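Local structure of MccF (Escherichia coli, 4IIY) at residues 244-249 with 269-274. The protein is probably a serine carboxypeptidase of the S66 family that gives self-immunity to the antibiotic microcin C7 and here holds a glutamyl sulfamoyl inosine. The protein carries 1 engineered substitution. Residues are numbered along the deposited sequence; the frame is centred on the assembly and turned at random.
Sequences GNLNTL and IEDSRK. With 1EI (5'-O-(L-alpha-glutamylsulfamoyl)inosine), chain K; EDO (1,2-ethanediol), chain L.
Asn245 ND2 donates a nearly straight hydrogen bond to Glu270 OE2, 3.0 Å long. The acceptor lies in the amide plane of Asn245, but the amide meets OE2 from above the carboxylate plane, and the two planes are 59° apart. Tyr164 OH also bonds OE2, while OE1 bonds His338 ND1, so both oxygens of this carboxylate are engaged. The other end of the Asn245 amide caps the short helix 246-249: OD1 accepts from Thr248 N at 3.0 Å and from Thr248 OG1, which stands above the carbonyl plane. With an alanine here, Glu270 OE2 would probably lose one of its donors and the helix start its side-chain cap. Alongside, the strands pair in parallel through Glu270 N to Gly244 O and Leu246 N to Glu270 O. Asp271 then turns the syn lone pair of OD1 to Asn247 N, 2.9 Å away. Leu246 lies beside Ile269, pointing the same way. Asn247 has CG anti to its N (chi1 -166°), which lets ND2 donate to OE2 of the ligand's glutamyl group at 2.9 Å. Lys274 NZ bonds the same oxygen at 2.9 Å, its chain crossing Asn247 at about a right angle. A water joins Asn245 ND2, Asp271 OD1 and Ser272 N. In this beta-alpha-beta unit of the C-terminal domain, the helix start and the loop after two parallel strands line the glutamyl carboxylate pocket. They bring in Glu270 of the predicted Ser-Glu-His triad, whose nucleophile position is the engineered Ala145 here.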
ATOM      1  N   GLY B 244     -13.028   3.087  -4.867  1.00  7.14           N
ATOM      2  CA  GLY B 244     -13.273   2.588  -3.522  1.00  7.74           C
ATOM      3  C   GLY B 244     -12.201   3.083  -2.577  1.00  6.41           C
ATOM      4  O   GLY B 244     -11.706   4.213  -2.707  1.00  7.09           O
ATOM      5  N   ASN B 245     -11.836   2.236  -1.621  1.00  6.37           N
ATOM      6  CA  ASN B 245     -10.776   2.593  -0.687  1.00  6.81           C
ATOM      7  C   ASN B 245      -9.435   2.531  -1.402  1.00  5.74           C
ATOM      8  O   ASN B 245      -9.019   1.472  -1.874  1.00  6.80           O
ATOM      9  CB  ASN B 245     -10.802   1.655   0.520  1.00  6.72           C
ATOM     10  CG  ASN B 245      -9.770   2.024   1.573  1.00  6.22           C
ATOM     11  OD1 ASN B 245      -8.645   1.501   1.576  1.00  7.95           O
ATOM     12  ND2 ASN B 245     -10.149   2.909   2.490  1.00  7.70           N
ATOM     13  N   LEU B 246      -8.750   3.663  -1.476  1.00  7.24           N
ATOM     14  CA  LEU B 246      -7.565   3.768  -2.319  1.00  7.12           C
ATOM     15  C   LEU B 246      -6.406   2.918  -1.807  1.00  6.74           C
ATOM     16  O   LEU B 246      -5.771   2.200  -2.574  1.00  6.84           O
ATOM     17  CB  LEU B 246      -7.165   5.233  -2.495  1.00  7.43           C
ATOM     18  CG  LEU B 246      -5.910   5.508  -3.314  1.00  7.77           C
ATOM     19  CD1 LEU B 246      -5.977   4.858  -4.693  1.00  8.45           C
ATOM     20  CD2 LEU B 246      -5.696   7.025  -3.419  1.00  9.01           C
ATOM     21  N   ASN B 247      -6.131   2.970  -0.506  1.00  6.33           N
ATOM     22  CA  ASN B 247      -5.079   2.117   0.014  1.00  5.86           C
ATOM     23  C   ASN B 247      -5.356   0.640  -0.298  1.00  6.82           C
ATOM     24  O   ASN B 247      -4.447  -0.119  -0.649  1.00  7.37           O
ATOM     25  CB  ASN B 247      -4.913   2.335   1.513  1.00  7.96           C
ATOM     26  CG  ASN B 247      -3.628   1.742   2.041  1.00  9.61           C
ATOM     27  OD1 ASN B 247      -2.542   2.105   1.602  1.00 12.41           O
ATOM     28  ND2 ASN B 247      -3.745   0.816   2.981  1.00 11.97           N
ATOM     29  N   THR B 248      -6.606   0.212  -0.159  1.00  6.46           N
ATOM     30  CA  THR B 248      -6.945  -1.177  -0.457  1.00  6.31           C
ATOM     31  C   THR B 248      -6.729  -1.543  -1.931  1.00  6.15           C
ATOM     32  O   THR B 248      -6.334  -2.669  -2.248  1.00  7.07           O
ATOM     33  CB  THR B 248      -8.393  -1.485  -0.046  1.00  6.50           C
ATOM     34  OG1 THR B 248      -8.536  -1.252   1.356  1.00  7.19           O
ATOM     35  CG2 THR B 248      -8.754  -2.935  -0.334  1.00  7.36           C
ATOM     36  N   LEU B 249      -6.974  -0.602  -2.837  1.00  6.90           N
ATOM     37  CA  LEU B 249      -6.776  -0.866  -4.258  1.00  6.17           C
ATOM     38  C   LEU B 249      -5.336  -1.281  -4.570  1.00  6.91           C
ATOM     39  O   LEU B 249      -5.099  -2.016  -5.528  1.00  6.90           O
ATOM     40  CB  LEU B 249      -7.184   0.339  -5.108  1.00  7.49           C
ATOM     41  CG  LEU B 249      -8.691   0.611  -5.164  1.00  7.83           C
ATOM     42  CD1 LEU B 249      -8.963   1.940  -5.866  1.00  9.70           C
ATOM     43  CD2 LEU B 249      -9.466  -0.521  -5.839  1.00  8.28           C
ATOM     44  N   ILE B 269     -12.524   7.799  -4.656  1.00  6.79           N
ATOM     45  CA  ILE B 269     -11.505   7.303  -3.734  1.00  7.40           C
ATOM     46  C   ILE B 269     -11.731   7.862  -2.333  1.00  7.14           C
ATOM     47  O   ILE B 269     -12.118   9.032  -2.152  1.00  7.63           O
ATOM     48  CB  ILE B 269     -10.070   7.634  -4.198  1.00  6.92           C
ATOM     49  CG1 ILE B 269      -9.998   9.080  -4.684  1.00  8.58           C
ATOM     50  CG2 ILE B 269      -9.627   6.665  -5.283  1.00  8.85           C
ATOM     51  CD1 ILE B 269      -8.576   9.579  -4.925  1.00  9.65           C
ATOM     52  N   GLU B 270     -11.520   7.014  -1.333  1.00  7.02           N
ATOM     53  CA  GLU B 270     -11.538   7.460   0.056  1.00  7.44           C
ATOM     54  C   GLU B 270     -10.477   6.697   0.823  1.00  6.61           C
ATOM     55  O   GLU B 270     -10.120   5.570   0.461  1.00  7.04           O
ATOM     56  CB  GLU B 270     -12.925   7.279   0.687  1.00  7.75           C
ATOM     57  CG  GLU B 270     -13.400   5.834   0.848  1.00  8.09           C
ATOM     58  CD  GLU B 270     -13.034   5.200   2.194  1.00  6.78           C
ATOM     59  OE1 GLU B 270     -12.856   5.931   3.203  1.00  8.67           O
ATOM     60  OE2 GLU B 270     -12.930   3.945   2.251  1.00  8.46           O
ATOM     61  N   ASP B 271      -9.958   7.317   1.875  1.00  6.92           N
ATOM     62  CA  ASP B 271      -9.037   6.641   2.784  1.00  6.45           C
ATOM     63  C   ASP B 271      -9.381   7.006   4.227  1.00  6.58           C
ATOM     64  O   ASP B 271     -10.160   7.920   4.475  1.00  7.42           O
ATOM     65  CB  ASP B 271      -7.563   6.961   2.472  1.00  7.81           C
ATOM     66  CG  ASP B 271      -7.007   6.147   1.312  1.00  8.24           C
ATOM     67  OD1 ASP B 271      -7.004   4.903   1.429  1.00  8.52           O
ATOM     68  OD2 ASP B 271      -6.559   6.742   0.304  1.00 10.00           O
ATOM     69  N   SER B 272      -8.773   6.283   5.164  1.00  6.98           N
ATOM     70  CA  SER B 272      -9.060   6.408   6.585  1.00  7.44           C
ATOM     71  C   SER B 272      -7.797   6.409   7.434  1.00  6.58           C
ATOM     72  O   SER B 272      -6.931   5.558   7.269  1.00  8.28           O
ATOM     73  CB  SER B 272      -9.949   5.240   7.029  1.00 10.16           C
ATOM     74  OG  SER B 272      -9.927   5.071   8.447  1.00 10.56           O
ATOM     75  N   ARG B 273      -7.721   7.371   8.351  1.00  7.09           N
ATOM     76  CA  ARG B 273      -6.691   7.418   9.385  1.00  8.69           C
ATOM     77  C   ARG B 273      -5.281   7.384   8.819  1.00  7.99           C
ATOM     78  O   ARG B 273      -4.374   6.803   9.425  1.00 10.60           O
ATOM     79  CB  ARG B 273      -6.893   6.292  10.408  1.00 10.34           C
ATOM     80  CG  ARG B 273      -8.233   6.364  11.131  1.00 11.08           C
ATOM     81  CD  ARG B 273      -8.419   5.172  12.059  1.00 21.23           C
ATOM     82  NE  ARG B 273      -8.052   5.519  13.429  1.00 39.26           N
ATOM     83  CZ  ARG B 273      -8.866   5.426  14.477  1.00 29.38           C
ATOM     84  NH1 ARG B 273     -10.107   4.971  14.333  1.00 31.53           N
ATOM     85  NH2 ARG B 273      -8.431   5.781  15.677  1.00 33.02           N
ATOM     86  N   LYS B 274      -5.085   8.020   7.671  1.00  7.64           N
ATOM     87  CA  LYS B 274      -3.754   8.066   7.090  1.00  8.58           C
ATOM     88  C   LYS B 274      -3.013   9.346   7.406  1.00  8.14           C
ATOM     89  O   LYS B 274      -3.610  10.404   7.640  1.00  9.34           O
ATOM     90  CB  LYS B 274      -3.807   7.920   5.567  1.00  8.65           C
ATOM     91  CG  LYS B 274      -4.474   6.659   5.083  1.00  9.95           C
ATOM     92  CD  LYS B 274      -3.864   5.411   5.701  1.00 11.63           C
ATOM     93  CE  LYS B 274      -4.483   4.162   5.098  1.00 13.22           C
ATOM     94  NZ  LYS B 274      -4.111   2.953   5.857  1.00 19.33           N
TER
HETATM   95  O6  1EI K 401     -11.438  -0.019  18.404  0.61 21.67           O
HETATM   96  C6  1EI K 401     -11.975   0.794  17.621  0.97 14.41           C
HETATM   97  N1  1EI K 401     -12.359   2.019  18.034  0.80 17.38           N
HETATM   98  C2  1EI K 401     -12.941   2.901  17.204  0.82 16.17           C
HETATM   99  N3  1EI K 401     -13.190   2.640  15.910  0.86 14.71           N
HETATM  100  C5  1EI K 401     -12.211   0.431  16.212  1.00 15.41           C
HETATM  101  C4  1EI K 401     -12.851   1.446  15.379  1.00 14.27           C
HETATM  102  N7  1EI K 401     -12.001  -0.642  15.422  0.90 16.92           N
HETATM  103  C8  1EI K 401     -12.462  -0.339  14.186  0.88 17.65           C
HETATM  104  N9  1EI K 401     -12.964   0.906  14.171  0.81 13.46           N
HETATM  105  C1' 1EI K 401     -13.549   1.598  13.011  0.93 12.67           C
HETATM  106  O4' 1EI K 401     -14.185   0.694  12.118  0.83 13.49           O
HETATM  107  C2' 1EI K 401     -12.428   2.239  12.221  0.95 19.21           C
HETATM  108  O2' 1EI K 401     -12.207   3.573  12.679  0.83 20.59           O
HETATM  109  C3' 1EI K 401     -12.943   2.206  10.800  0.73 19.72           C
HETATM  110  O3' 1EI K 401     -13.424   3.498  10.438  0.59 15.04           O
HETATM  111  C4' 1EI K 401     -14.117   1.243  10.805  0.94 17.18           C
HETATM  112  C5' 1EI K 401     -13.956   0.144   9.763  0.93 14.79           C
HETATM  113  O5' 1EI K 401     -12.805  -0.658  10.042  0.89 12.04           O
HETATM  114  SBF 1EI K 401     -12.254  -1.558   8.928  0.79 10.74           S
HETATM  115  OAE 1EI K 401     -11.658  -2.729   9.535  0.69 11.88           O
HETATM  116  OAF 1EI K 401     -13.374  -1.892   8.088  0.98 11.32           O
HETATM  117  NAQ 1EI K 401     -11.225  -0.705   8.148  0.98 13.46           N
HETATM  118  C   1EI K 401     -10.592  -1.046   7.006  0.69 10.93           C
HETATM  119  O   1EI K 401     -10.721  -2.081   6.362  0.98 10.43           O
HETATM  120  CA  1EI K 401      -9.654  -0.017   6.444  0.70 14.51           C
HETATM  121  N   1EI K 401      -9.528   1.115   7.346  0.72 18.14           N
HETATM  122  CB  1EI K 401      -8.300  -0.656   6.155  0.78 20.14           C
HETATM  123  CG  1EI K 401      -7.680  -0.083   4.884  0.82 22.64           C
HETATM  124  CD  1EI K 401      -7.022   1.249   5.166  1.00 18.99           C
HETATM  125  OE1 1EI K 401      -7.339   1.873   6.200  0.48 23.66           O
HETATM  126  OE2 1EI K 401      -6.184   1.670   4.351  0.75 20.05           O
HETATM  127  C1  EDO L 402      -9.853  10.701   0.445  1.00 10.07           C
HETATM  128  O1  EDO L 402     -10.444  10.273   1.685  1.00  7.65           O
HETATM  129  C2  EDO L 402      -8.780  11.756   0.663  1.00 13.35           C
HETATM  130  O2  EDO L 402      -7.652  11.168   1.330  1.00 11.76           O
HETATM  131  O   HOH W   1      -7.722   3.941   3.823  1.00  8.85           O